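Local coordinates for putative periplasmic protein (Salmonella enterica subsp. enterica serovar Typhimurium, PDB 4J32) that probably serves as the periplasmic immunity protein Tai4, binding and inhibiting the peptidoglycan hydrolase Tae4, a type VI secretion effector of the same bacterium, at residues H21-L25 against D58-K62; Q10-K15 against N92-R98; L4-Y8 against A42-Y46; L14-A18 against I53-D58. One frame throughout, in Å; residues are numbered along the deposited sequence. Where two conformers were deposited one is given.

Interaction 1. Residues H21-L25 against D58-K62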
loop_
_atom_site.group_PDB
_atom_site.type_symbol
_atom_site.label_atom_id
_atom_site.label_comp_id
_atom_site.label_asym_id
_atom_site.label_seq_id
_atom_site.Cartn_x
_atom_site.Cartn_y
_atom_site.Cartn_z
ATOM N N HIS B 21 -1.090 8.132 0.858
ATOM C CA HIS B 21 -1.758 8.767 1.989
ATOM C C HIS B 21 -2.770 7.813 2.637
ATOM O O HIS B 21 -2.833 7.705 3.865
ATOM C CB HIS B 21 -2.444 10.071 1.574
ATOM C CG HIS B 21 -3.156 10.744 2.700
ATOM N ND1 HIS B 21 -2.490 11.356 3.739
ATOM C CD2 HIS B 21 -4.476 10.880 2.962
ATOM C CE1 HIS B 21 -3.373 11.852 4.589
ATOM N NE2 HIS B 21 -4.586 11.556 4.150
ATOM N N CYS B 22 -3.558 7.137 1.805
ATOM C CA CYS B 22 -4.559 6.212 2.344
ATOM C C CYS B 22 -3.881 5.088 3.145
ATOM O O CYS B 22 -4.350 4.705 4.233
ATOM C CB CYS B 22 -5.390 5.638 1.209
ATOM S SG CYS B 22 -6.675 4.501 1.769
ATOM N N LEU B 23 -2.766 4.588 2.623
ATOM C CA LEU B 23 -2.019 3.531 3.335
ATOM C C LEU B 23 -1.501 4.057 4.686
ATOM O O LEU B 23 -1.552 3.346 5.704
ATOM C CB LEU B 23 -0.892 2.997 2.441
ATOM C CG LEU B 23 -1.316 2.260 1.165
ATOM C CD1 LEU B 23 -0.083 1.975 0.246
ATOM C CD2 LEU B 23 -2.081 0.938 1.519
ATOM N N ALA B 24 -1.060 5.319 4.710
ATOM C CA ALA B 24 -0.662 5.979 5.954
ATOM C C ALA B 24 -1.810 6.089 6.951
ATOM O O ALA B 24 -1.584 6.117 8.158
ATOM C CB ALA B 24 -0.106 7.379 5.670
ATOM N N LEU B 25 -3.041 6.212 6.446
ATOM C CA LEU B 25 -4.201 6.236 7.332
ATOM C C LEU B 25 -4.589 4.880 7.923
ATOM O O LEU B 25 -4.956 4.804 9.101
ATOM C CB LEU B 25 -5.436 6.806 6.613
ATOM C CG LEU B 25 -5.379 8.251 6.108
ATOM C CD1 LEU B 25 -6.699 8.607 5.396
ATOM C CD2 LEU B 25 -5.089 9.211 7.248
ATOM N N ASP B 58 -7.708 13.586 0.973
ATOM C CA ASP B 58 -7.897 13.039 2.336
ATOM C C ASP B 58 -9.360 12.894 2.751
ATOM O O ASP B 58 -9.714 11.873 3.354
ATOM C CB ASP B 58 -7.145 13.887 3.370
ATOM C CG ASP B 58 -7.408 13.448 4.806
ATOM O OD1 ASP B 58 -6.845 12.408 5.236
ATOM O OD2 ASP B 58 -8.168 14.150 5.518
ATOM N N GLU B 59 -10.204 13.890 2.453
ATOM C CA GLU B 59 -11.640 13.783 2.774
ATOM C C GLU B 59 -12.260 12.539 2.142
ATOM O O GLU B 59 -13.092 11.848 2.768
ATOM C CB GLU B 59 -12.416 15.037 2.322
ATOM C CG GLU B 59 -12.128 16.283 3.148
ATOM C CD GLU B 59 -12.596 16.151 4.589
ATOM O OE1 GLU B 59 -11.948 16.746 5.473
ATOM O OE2 GLU B 59 -13.613 15.478 4.833
ATOM N N ILE B 60 -11.865 12.252 0.904
ATOM C CA ILE B 60 -12.392 11.066 0.204
ATOM C C ILE B 60 -11.777 9.796 0.779
ATOM O O ILE B 60 -12.486 8.810 0.997
ATOM C CB ILE B 60 -12.205 11.147 -1.338
ATOM C CG1 ILE B 60 -12.802 12.460 -1.861
ATOM C CG2 ILE B 60 -12.831 9.912 -2.037
ATOM C CD1 ILE B 60 -12.440 12.770 -3.352
ATOM N N ALA B 61 -10.470 9.845 1.057
ATOM C CA ALA B 61 -9.764 8.699 1.628
ATOM C C ALA B 61 -10.440 8.261 2.922
ATOM O O ALA B 61 -10.557 7.054 3.177
ATOM C CB ALA B 61 -8.292 9.024 1.878
ATOM N N LYS B 62 -10.885 9.235 3.720
ATOM C CA LYS B 62 -11.491 8.912 5.009
ATOM C C LYS B 62 -12.829 8.175 4.863
ATOM O O LYS B 62 -13.249 7.470 5.788
ATOM C CB LYS B 62 -11.581 10.157 5.907
ATOM C CG LYS B 62 -10.209 10.633 6.434
ATOM C CD LYS B 62 -10.314 11.976 7.143
ATOM C CE LYS B 62 -9.001 12.474 7.761
ATOM N NZ LYS B 62 -7.963 11.420 7.933
#
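The imidazole of His21 meets Asp58 OD1 at its edge, the oxygen lying in the ring plane, while Trp17, one turn earlier on the same helix, stacks on the ring. His21 NE2 donates to Asp58 OD1 over 2.6 Å, and the N-H...O angle of 171° makes this a short, nearly straight bond. The oxygen is approached on its anti side, somewhat out of the carboxylate plane, and ring and carboxylate planes stand 72° apart. With CG anti to the backbone N, the His21 ring spans the distance between the helices. This carries NE2 to the carboxylate; histidine suits the place because its ring nitrogen can donate to a buried acid. Asp58 OD1 also accepts from Lys62 NZ at 3.1 Å, this time through its syn lone pair. One oxygen is thus gripped by two donors, which probably stabilises the carboxylate as an anion away from bulk water.

Helices 10-26 and 51-65 pass here at 48°, their local axes 10.1 Å apart, within an all-helical bundle. A small residue, Ala61, faces the other helix, and its CB touches Leu25 CD1 at 3.9 Å. The second methyl of Leu25, CD2, lies 3.7 Å from Lys62 NZ, so the leucine shields the ion pair on one flank while the lysine chain lies across it. Leu25 also helps line the pocket of a bound 2-ethoxyethanol with Lys33 and Arg37. Neighbouring Cys22 turns to helix 78-86, to which it is tied by the disulfide with Cys82.

Interaction 2. Residues Q10-K15 against N92-R98. With FLC (citrate anion), chain J.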
loop_
_atom_site.group_PDB
_atom_site.type_symbol
_atom_site.label_atom_id
_atom_site.label_comp_id
_atom_site.label_asym_id
_atom_site.label_seq_id
_atom_site.Cartn_x
_atom_site.Cartn_y
_atom_site.Cartn_z
ATOM N N GLN B 10 1.445 15.156 -13.626
ATOM C CA GLN B 10 0.754 15.777 -12.479
ATOM C C GLN B 10 -0.424 14.942 -11.966
ATOM O O GLN B 10 -0.605 14.783 -10.755
ATOM C CB GLN B 10 0.299 17.190 -12.833
ATOM C CG GLN B 10 1.472 18.164 -13.025
ATOM C CD GLN B 10 2.137 18.467 -11.685
ATOM O OE1 GLN B 10 1.505 19.029 -10.791
ATOM N NE2 GLN B 10 3.407 18.071 -11.539
ATOM N N SER B 11 -1.243 14.423 -12.877
ATOM C CA SER B 11 -2.358 13.562 -12.451
ATOM C C SER B 11 -1.876 12.260 -11.783
ATOM O O SER B 11 -2.441 11.823 -10.759
ATOM C CB SER B 11 -3.309 13.267 -13.610
ATOM O OG SER B 11 -2.699 12.432 -14.576
ATOM N N GLU B 12 -0.823 11.654 -12.339
ATOM C CA GLU B 12 -0.225 10.445 -11.780
ATOM C C GLU B 12 0.339 10.718 -10.392
ATOM O O GLU B 12 0.172 9.905 -9.476
ATOM C CB GLU B 12 0.908 9.947 -12.700
ATOM C CG GLU B 12 0.398 9.264 -13.965
ATOM C CD GLU B 12 1.485 8.957 -15.014
ATOM O OE1 GLU B 12 2.588 9.557 -15.018
ATOM O OE2 GLU B 12 1.207 8.084 -15.864
ATOM N N LEU B 13 0.977 11.867 -10.209
ATOM C CA LEU B 13 1.480 12.224 -8.856
ATOM C C LEU B 13 0.335 12.278 -7.842
ATOM O O LEU B 13 0.475 11.829 -6.704
ATOM C CB LEU B 13 2.224 13.566 -8.859
ATOM C CG LEU B 13 3.577 13.670 -9.559
ATOM C CD1 LEU B 13 3.994 15.139 -9.655
ATOM C CD2 LEU B 13 4.648 12.856 -8.803
ATOM N N LEU B 14 -0.793 12.849 -8.244
ATOM C CA LEU B 14 -1.929 13.014 -7.317
ATOM C C LEU B 14 -2.557 11.662 -6.972
ATOM O O LEU B 14 -2.945 11.428 -5.829
ATOM C CB LEU B 14 -2.977 13.968 -7.904
ATOM C CG LEU B 14 -2.498 15.433 -7.925
ATOM C CD1 LEU B 14 -3.405 16.275 -8.834
ATOM C CD2 LEU B 14 -2.463 16.007 -6.523
ATOM N N LYS B 15 -2.644 10.783 -7.957
ATOM C CA LYS B 15 -3.113 9.416 -7.715
ATOM C C LYS B 15 -2.110 8.651 -6.827
ATOM O O LYS B 15 -2.510 7.918 -5.934
ATOM C CB LYS B 15 -3.341 8.697 -9.045
ATOM C CG LYS B 15 -4.549 9.255 -9.830
ATOM C CD LYS B 15 -4.505 8.866 -11.305
ATOM C CE LYS B 15 -5.684 9.511 -12.073
ATOM N NZ LYS B 15 -5.749 9.062 -13.491
ATOM N N ASN B 92 -11.171 10.407 -8.916
ATOM C CA ASN B 92 -10.617 10.582 -10.221
ATOM C C ASN B 92 -11.181 11.871 -10.904
ATOM O O ASN B 92 -10.430 12.579 -11.577
ATOM C CB ASN B 92 -10.648 9.237 -10.971
ATOM C CG ASN B 92 -9.590 8.234 -10.407
ATOM O OD1 ASN B 92 -8.404 8.344 -10.726
ATOM N ND2 ASN B 92 -10.015 7.288 -9.532
ATOM N N GLU B 93 -12.454 12.205 -10.656
ATOM C CA GLU B 93 -13.045 13.455 -11.147
ATOM C C GLU B 93 -12.428 14.691 -10.506
ATOM O O GLU B 93 -12.174 15.678 -11.182
ATOM C CB GLU B 93 -14.574 13.452 -10.984
ATOM C CG GLU B 93 -15.263 12.393 -11.835
ATOM C CD GLU B 93 -14.860 12.444 -13.315
ATOM O OE1 GLU B 93 -14.917 13.531 -13.942
ATOM O OE2 GLU B 93 -14.483 11.376 -13.856
ATOM N N LEU B 94 -12.172 14.623 -9.199
ATOM C CA LEU B 94 -11.488 15.700 -8.475
ATOM C C LEU B 94 -10.138 16.042 -9.126
ATOM O O LEU B 94 -9.798 17.215 -9.333
ATOM C CB LEU B 94 -11.240 15.278 -7.021
ATOM C CG LEU B 94 -10.421 16.207 -6.116
ATOM C CD1 LEU B 94 -11.196 17.538 -5.846
ATOM C CD2 LEU B 94 -10.076 15.521 -4.801
ATOM N N ILE B 95 -9.382 15.002 -9.428
ATOM C CA ILE B 95 -8.062 15.176 -10.024
ATOM C C ILE B 95 -8.181 15.728 -11.441
ATOM O O ILE B 95 -7.403 16.599 -11.852
ATOM C CB ILE B 95 -7.250 13.854 -9.939
ATOM C CG1 ILE B 95 -6.903 13.583 -8.472
ATOM C CG2 ILE B 95 -5.947 13.921 -10.816
ATOM C CD1 ILE B 95 -6.421 12.169 -8.167
ATOM N N LYS B 96 -9.150 15.225 -12.197
ATOM C CA LYS B 96 -9.320 15.662 -13.582
ATOM C C LYS B 96 -9.810 17.108 -13.682
ATOM O O LYS B 96 -9.462 17.821 -14.647
ATOM C CB LYS B 96 -10.266 14.710 -14.323
ATOM C CG LYS B 96 -10.297 14.906 -15.849
ATOM C CD LYS B 96 -11.499 14.225 -16.485
ATOM C CE LYS B 96 -11.508 12.722 -16.245
ATOM N NZ LYS B 96 -12.787 12.150 -16.763
ATOM N N ARG B 97 -10.610 17.524 -12.683
ATOM C CA ARG B 97 -11.189 18.885 -12.566
ATOM C C ARG B 97 -10.194 19.940 -12.202
ATOM O O ARG B 97 -10.526 21.121 -12.264
ATOM C CB ARG B 97 -12.195 18.967 -11.382
ATOM C CG ARG B 97 -13.601 18.642 -11.634
ATOM C CD ARG B 97 -14.533 19.353 -10.619
ATOM N NE ARG B 97 -14.376 18.943 -9.218
ATOM C CZ ARG B 97 -14.807 17.799 -8.692
ATOM N NH1 ARG B 97 -15.406 16.868 -9.442
ATOM N NH2 ARG B 97 -14.612 17.560 -7.402
ATOM N N ARG B 98 -9.019 19.541 -11.719
ATOM C CA ARG B 98 -8.180 20.443 -10.956
ATOM C C ARG B 98 -7.866 21.759 -11.681
ATOM O O ARG B 98 -7.657 21.792 -12.907
ATOM C CB ARG B 98 -6.898 19.731 -10.511
ATOM C CG ARG B 98 -5.912 19.474 -11.639
ATOM C CD ARG B 98 -4.726 18.608 -11.198
ATOM N NE ARG B 98 -3.817 18.465 -12.331
ATOM C CZ ARG B 98 -3.995 17.622 -13.353
ATOM N NH1 ARG B 98 -5.017 16.766 -13.376
ATOM N NH2 ARG B 98 -3.123 17.612 -14.354
HETATM C CAC FLC J . -1.081 15.401 -16.692
HETATM C CA FLC J . -1.505 14.615 -17.913
HETATM C CB FLC J . -2.985 14.900 -18.210
HETATM C CBC FLC J . -3.368 15.388 -19.612
HETATM C CG FLC J . -4.081 14.367 -17.269
HETATM C CGC FLC J . -4.685 15.504 -16.480
HETATM O OA1 FLC J . -0.497 16.486 -16.860
HETATM O OA2 FLC J . -1.319 14.962 -15.565
HETATM O OB1 FLC J . -2.505 16.009 -20.284
HETATM O OB2 FLC J . -4.530 15.177 -20.054
HETATM O OG1 FLC J . -4.126 16.626 -16.565
HETATM O OG2 FLC J . -5.711 15.274 -15.784
HETATM O OHB FLC J . -2.991 13.559 -18.725
#
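Ile95 packs against the first turns of helix 10-26: its CD1 lies 3.9 Å from Leu14 CB and 3.8 Å from Lys15 CG, and its CG2 reaches Ser11 CB. A beta-branched side chain suits this place because its two branches fill separate spots. Beside it, Leu14 CD1 rests on Arg98 CD at 3.6 Å, using the aliphatic part of the arginine chain. The helices run roughly antiparallel, at 143°.

Toward solvent the packing gives way to polar groups. Lys15 lays its extended chain past Asn92, CE 3.3 Å from OD1, yet makes no hydrogen bond there; Asn92 ND2 is held by Asp88 and Ile86 carbonyls. At the other end a citrate, probably from the crystallisation liquor, bridges the segments. Arg98 NH1 donates to OG2 at 2.9 Å and NH2 to OG1 of the same citrate carboxylate, while Ser11 N donates to OA2 of a second carboxylate at 2.7 Å. Arg98 NH1 also donates to Ile95 O at 2.8 Å, which steadies the guanidinium. An arginine beside the amide of Ser11 in the first turn of a helix would probably favour an anion here, although citrate itself need not be a natural ligand.

Interaction 3. Residues L4-Y8 against A42-Y46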
loop_
_atom_site.group_PDB
_atom_site.type_symbol
_atom_site.label_atom_id
_atom_site.label_comp_id
_atom_site.label_asym_id
_atom_site.label_seq_id
_atom_site.Cartn_x
_atom_site.Cartn_y
_atom_site.Cartn_z
ATOM N N LEU B 4 11.306 6.522 -9.280
ATOM C CA LEU B 4 10.743 7.063 -10.518
ATOM C C LEU B 4 9.978 8.365 -10.346
ATOM O O LEU B 4 9.309 8.814 -11.284
ATOM C CB LEU B 4 9.836 6.028 -11.184
ATOM C CG LEU B 4 10.523 4.702 -11.503
ATOM C CD1 LEU B 4 9.494 3.710 -12.103
ATOM C CD2 LEU B 4 11.765 4.853 -12.389
ATOM N N THR B 5 10.074 8.970 -9.157
ATOM C CA THR B 5 9.205 10.082 -8.771
ATOM C C THR B 5 9.111 11.207 -9.819
ATOM O O THR B 5 8.027 11.722 -10.062
ATOM C CB THR B 5 9.648 10.643 -7.396
ATOM O OG1 THR B 5 10.007 9.530 -6.547
ATOM C CG2 THR B 5 8.509 11.443 -6.720
ATOM N N THR B 6 10.241 11.552 -10.434
ATOM C CA THR B 6 10.301 12.660 -11.405
ATOM C C THR B 6 9.674 12.348 -12.765
ATOM O O THR B 6 9.523 13.254 -13.608
ATOM C CB THR B 6 11.742 13.106 -11.678
ATOM O OG1 THR B 6 12.501 11.990 -12.151
ATOM C CG2 THR B 6 12.368 13.696 -10.406
ATOM N N GLN B 7 9.295 11.098 -12.970
ATOM C CA GLN B 7 8.777 10.672 -14.265
ATOM C C GLN B 7 7.250 10.763 -14.364
ATOM O O GLN B 7 6.691 10.709 -15.476
ATOM C CB GLN B 7 9.290 9.267 -14.608
ATOM C CG GLN B 7 10.791 9.240 -14.919
ATOM C CD GLN B 7 11.361 7.835 -15.070
ATOM O OE1 GLN B 7 10.739 6.948 -15.660
ATOM N NE2 GLN B 7 12.558 7.630 -14.535
ATOM N N TYR B 8 6.594 10.920 -13.220
ATOM C CA TYR B 8 5.132 10.951 -13.165
ATOM C C TYR B 8 4.554 12.283 -13.650
ATOM O O TYR B 8 5.104 13.357 -13.370
ATOM C CB TYR B 8 4.639 10.648 -11.740
ATOM C CG TYR B 8 4.969 9.227 -11.316
ATOM C CD1 TYR B 8 4.346 8.138 -11.933
ATOM C CD2 TYR B 8 5.881 8.986 -10.277
ATOM C CE1 TYR B 8 4.653 6.813 -11.560
ATOM C CE2 TYR B 8 6.200 7.659 -9.887
ATOM C CZ TYR B 8 5.575 6.596 -10.533
ATOM O OH TYR B 8 5.881 5.304 -10.158
ATOM N N ALA B 42 6.828 12.850 -1.018
ATOM C CA ALA B 42 7.627 12.901 -2.251
ATOM C C ALA B 42 6.735 13.305 -3.432
ATOM O O ALA B 42 7.122 14.134 -4.275
ATOM C CB ALA B 42 8.299 11.549 -2.517
ATOM N N TYR B 43 5.532 12.730 -3.502
ATOM C CA TYR B 43 4.611 13.101 -4.601
ATOM C C TYR B 43 4.089 14.534 -4.460
ATOM O O TYR B 43 3.894 15.220 -5.475
ATOM C CB TYR B 43 3.458 12.097 -4.721
ATOM C CG TYR B 43 4.001 10.709 -4.948
ATOM C CD1 TYR B 43 4.884 10.464 -6.007
ATOM C CD2 TYR B 43 3.681 9.659 -4.074
ATOM C CE1 TYR B 43 5.443 9.194 -6.227
ATOM C CE2 TYR B 43 4.221 8.370 -4.285
ATOM C CZ TYR B 43 5.089 8.154 -5.359
ATOM O OH TYR B 43 5.651 6.930 -5.570
ATOM N N LEU B 44 3.848 14.973 -3.224
ATOM C CA LEU B 44 3.482 16.378 -2.973
ATOM C C LEU B 44 4.570 17.357 -3.428
ATOM O O LEU B 44 4.243 18.418 -3.980
ATOM C CB LEU B 44 3.072 16.609 -1.496
ATOM C CG LEU B 44 2.639 18.024 -1.073
ATOM C CD1 LEU B 44 1.596 17.911 0.037
ATOM C CD2 LEU B 44 3.827 18.836 -0.646
ATOM N N GLU B 45 5.844 17.016 -3.204
ATOM C CA GLU B 45 6.961 17.893 -3.582
ATOM C C GLU B 45 6.884 18.276 -5.055
ATOM O O GLU B 45 7.142 19.439 -5.416
ATOM C CB GLU B 45 8.328 17.246 -3.288
ATOM C CG GLU B 45 9.567 17.878 -3.993
ATOM C CD GLU B 45 9.946 19.289 -3.493
ATOM O OE1 GLU B 45 9.665 19.604 -2.302
ATOM O OE2 GLU B 45 10.536 20.071 -4.284
ATOM N N TYR B 46 6.568 17.299 -5.902
ATOM C CA TYR B 46 6.602 17.498 -7.365
ATOM C C TYR B 46 5.287 18.010 -7.959
ATOM O O TYR B 46 5.218 18.364 -9.157
ATOM C CB TYR B 46 7.048 16.207 -8.048
ATOM C CG TYR B 46 8.516 15.887 -7.811
ATOM C CD1 TYR B 46 9.521 16.565 -8.507
ATOM C CD2 TYR B 46 8.898 14.937 -6.872
ATOM C CE1 TYR B 46 10.895 16.268 -8.293
ATOM C CE2 TYR B 46 10.270 14.644 -6.641
ATOM C CZ TYR B 46 11.248 15.309 -7.360
ATOM O OH TYR B 46 12.597 14.998 -7.166
HETATM O O HOH W 1 7.980 7.258 -7.021
#
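Thr5 turns its methyl CG2 anti to the backbone N, which sends it between Tyr43 and Tyr46, two aromatic rings of helix 30-46. Tyr46 has CG anti to its carbonyl carbon (chi1 -70°), a setting that brings the ring across the Thr5 side chain at about a right angle. Thr5 CG2 then sits 3.5 Å from Tyr46 CD2 and 3.8 Å from Tyr43 CD1. Threonine suits the place: the methyl enters the cleft between the rings while its hydroxyl stays on the polar side. Further out on the Tyr46 ring, Thr6 CG2 meets the phenol end, 3.5 Å from Tyr46 OH. Tyr8 CE2 touches Tyr43 CE1 at 4.0 Å, where the two rings approach at a slant.

One water joins the two segments. It donates to Thr5 OG1 at 3.1 Å and is also hydrogen-bonded to Tyr43 OH at 2.8 Å, so it links the loop to the helix. Thr5 OG1 itself bonds Ser134 O of the putative cytoplasmic protein, the partner chain of the complex, and Tyr46 OH receives Arg137 NE of that same chain. Tyr8 OH is instead paired with Asp84 of the second subunit. Within the segment the turn is held by Gln7 N to Leu4 O, 2.8 Å.

Tyrosine suits such a surface, as at Tyr46, its ring packing on the threonine methyls while its hydroxyl reaches another chain. Here a short N-terminal turn packed on the end of helix 30-46 forms part of the surface by which the immunity protein meets both its effector, Tae4, and its own second copy.

Interaction 4. Residues L14-A18 against I53-D58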
loop_
_atom_site.group_PDB
_atom_site.type_symbol
_atom_site.label_atom_id
_atom_site.label_comp_id
_atom_site.label_asym_id
_atom_site.label_seq_id
_atom_site.Cartn_x
_atom_site.Cartn_y
_atom_site.Cartn_z
ATOM N N LEU B 14 -0.793 12.849 -8.244
ATOM C CA LEU B 14 -1.929 13.014 -7.317
ATOM C C LEU B 14 -2.557 11.662 -6.972
ATOM O O LEU B 14 -2.945 11.428 -5.829
ATOM C CB LEU B 14 -2.977 13.968 -7.904
ATOM C CG LEU B 14 -2.498 15.433 -7.925
ATOM C CD1 LEU B 14 -3.405 16.275 -8.834
ATOM C CD2 LEU B 14 -2.463 16.007 -6.523
ATOM N N LYS B 15 -2.644 10.783 -7.957
ATOM C CA LYS B 15 -3.113 9.416 -7.715
ATOM C C LYS B 15 -2.110 8.651 -6.827
ATOM O O LYS B 15 -2.510 7.918 -5.934
ATOM C CB LYS B 15 -3.341 8.697 -9.045
ATOM C CG LYS B 15 -4.549 9.255 -9.830
ATOM C CD LYS B 15 -4.505 8.866 -11.305
ATOM C CE LYS B 15 -5.684 9.511 -12.073
ATOM N NZ LYS B 15 -5.749 9.062 -13.491
ATOM N N ASN B 16 -0.819 8.880 -7.035
ATOM C CA ASN B 16 0.213 8.231 -6.198
ATOM C C ASN B 16 0.138 8.720 -4.774
ATOM O O ASN B 16 0.267 7.923 -3.826
ATOM C CB ASN B 16 1.627 8.453 -6.755
ATOM C CG ASN B 16 1.883 7.741 -8.078
ATOM O OD1 ASN B 16 1.090 6.928 -8.549
ATOM N ND2 ASN B 16 3.015 8.066 -8.695
ATOM N N TRP B 17 -0.046 10.046 -4.623
ATOM C CA TRP B 17 -0.301 10.662 -3.330
ATOM C C TRP B 17 -1.527 10.048 -2.666
ATOM O O TRP B 17 -1.489 9.697 -1.492
ATOM C CB TRP B 17 -0.458 12.202 -3.442
ATOM C CG TRP B 17 -0.364 12.860 -2.082
ATOM C CD1 TRP B 17 0.760 13.368 -1.512
ATOM C CD2 TRP B 17 -1.414 13.026 -1.123
ATOM N NE1 TRP B 17 0.485 13.849 -0.261
ATOM C CE2 TRP B 17 -0.843 13.651 0.011
ATOM C CE3 TRP B 17 -2.791 12.725 -1.117
ATOM C CZ2 TRP B 17 -1.595 13.986 1.157
ATOM C CZ3 TRP B 17 -3.539 13.047 0.017
ATOM C CH2 TRP B 17 -2.944 13.683 1.142
ATOM N N ALA B 18 -2.626 9.950 -3.409
ATOM C CA ALA B 18 -3.857 9.398 -2.846
ATOM C C ALA B 18 -3.615 7.995 -2.241
ATOM O O ALA B 18 -4.027 7.706 -1.093
ATOM C CB ALA B 18 -4.952 9.354 -3.937
ATOM N N ILE B 53 -5.966 20.657 -2.356
ATOM C CA ILE B 53 -6.360 19.468 -3.147
ATOM C C ILE B 53 -6.003 18.179 -2.417
ATOM O O ILE B 53 -6.741 17.203 -2.468
ATOM C CB ILE B 53 -5.873 19.481 -4.621
ATOM C CG1 ILE B 53 -6.844 18.625 -5.481
ATOM C CG2 ILE B 53 -4.390 19.072 -4.738
ATOM C CD1 ILE B 53 -6.555 18.685 -7.007
ATOM N N TYR B 54 -4.883 18.194 -1.705
ATOM C CA TYR B 54 -4.508 17.031 -0.898
ATOM C C TYR B 54 -5.442 16.851 0.310
ATOM O O TYR B 54 -5.772 15.712 0.675
ATOM C CB TYR B 54 -3.045 17.152 -0.447
ATOM C CG TYR B 54 -2.108 17.389 -1.602
ATOM C CD1 TYR B 54 -1.540 16.310 -2.296
ATOM C CD2 TYR B 54 -1.773 18.695 -1.993
ATOM C CE1 TYR B 54 -0.661 16.513 -3.363
ATOM C CE2 TYR B 54 -0.892 18.918 -3.079
ATOM C CZ TYR B 54 -0.342 17.831 -3.737
ATOM O OH TYR B 54 0.520 18.030 -4.787
ATOM N N HIS B 55 -5.864 17.965 0.913
ATOM C CA HIS B 55 -6.872 17.934 1.979
ATOM C C HIS B 55 -8.177 17.313 1.468
ATOM O O HIS B 55 -8.841 16.567 2.198
ATOM C CB HIS B 55 -7.188 19.337 2.533
ATOM C CG HIS B 55 -6.024 20.043 3.154
ATOM N ND1 HIS B 55 -6.102 21.361 3.565
ATOM C CD2 HIS B 55 -4.753 19.642 3.407
ATOM C CE1 HIS B 55 -4.934 21.732 4.059
ATOM N NE2 HIS B 55 -4.095 20.714 3.967
ATOM N N GLU B 56 -8.560 17.638 0.229
ATOM C CA GLU B 56 -9.791 17.057 -0.334
ATOM C C GLU B 56 -9.622 15.562 -0.678
ATOM O O GLU B 56 -10.541 14.771 -0.487
ATOM C CB GLU B 56 -10.234 17.831 -1.578
ATOM C CG GLU B 56 -11.691 17.519 -2.004
ATOM C CD GLU B 56 -12.765 17.823 -0.960
ATOM O OE1 GLU B 56 -12.514 18.505 0.073
ATOM O OE2 GLU B 56 -13.925 17.392 -1.195
ATOM N N ILE B 57 -8.469 15.191 -1.218
ATOM C CA ILE B 57 -8.141 13.770 -1.420
ATOM C C ILE B 57 -8.268 13.010 -0.086
ATOM O O ILE B 57 -8.873 11.932 -0.024
ATOM C CB ILE B 57 -6.752 13.581 -2.043
ATOM C CG1 ILE B 57 -6.762 14.157 -3.463
ATOM C CG2 ILE B 57 -6.373 12.072 -2.087
ATOM C CD1 ILE B 57 -5.367 14.240 -4.173
ATOM N N ASP B 58 -7.708 13.586 0.973
ATOM C CA ASP B 58 -7.897 13.039 2.336
ATOM C C ASP B 58 -9.360 12.894 2.751
ATOM O O ASP B 58 -9.714 11.873 3.354
ATOM C CB ASP B 58 -7.145 13.887 3.370
ATOM C CG ASP B 58 -7.408 13.448 4.806
ATOM O OD1 ASP B 58 -6.845 12.408 5.236
ATOM O OD2 ASP B 58 -8.168 14.150 5.518
#
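Trp17 and Tyr54 form an edge-to-face aromatic pair in the helical core, where helix 10-26 packs on helix 51-65. The edge of Tyr54 points at the indole: its CD1 stands over the face, 3.5 Å from Trp17 CD2. The planes of the tyrosine and the five-membered ring are 66° apart, with centroids separated by 4.7 Å. Tyr54 CB adds a CH-pi contact, 3.9 Å from the centroid of the indole's six-membered ring and nearly on its normal, so one side chain touches both halves of the indole. Trp17 extends with CG roughly anti to the backbone N (chi1 -165°), carrying this broad surface across to its neighbour.

At the rim of the indole Ile57 CG2 lies in the ring plane, 3.7 Å from Trp17 CZ3, and the same methyl reaches Ala18 CB at 3.6 Å. The two backbones come nearest here, at Ala18 and Ile57, and an alanine with its single methyl suits so close an approach. The segments' axes cross at -46°, a common value for helices that pack with intermeshed side chains in alpha-helical proteins. Leu14, also engaged with helix 89-96, sends CD2 to this side: it sits 3.7 Å from Tyr54 CE1 and near the methyls Ile53 CG2 and Ile57 CD1. CD2 alone serves all three, while CD1 is turned to Arg98.

Phe85 of helix 78-86 packs on Ala18 and Ile57. Ala40 and Leu44 of helix 30-46 pack on Trp17, and Leu44 on Tyr54 as well. At the helix surface, by contrast, His55 bonds Asn47 of the putative cytoplasmic protein chain.

Overall arrangement
Interactions 1 and 4 lie deepest and, with their centres about 8 Å apart, join the same two helices, 10-26 and 51-65. They share Asp58, yet differ in chemistry: interaction 4 is aromatic and aliphatic packing, whereas interaction 1 places a short histidine-carboxylate hydrogen bond beside a salt bridge among apolar groups. Interaction 2 shares Leu14 with interaction 4 but uses it to bring in helix 89-96, and it grades from hydrophobic packing to a polar side where a citrate binds. Interaction 3 lies farthest from the chain centre, on helix 30-46, and combines threonine-tyrosine packing with a bridging water and bonds to other chains. Gln10 NE2 of interaction 2 probably hydrogen-bonds Tyr46 O of interaction 3, linking these two outer contacts.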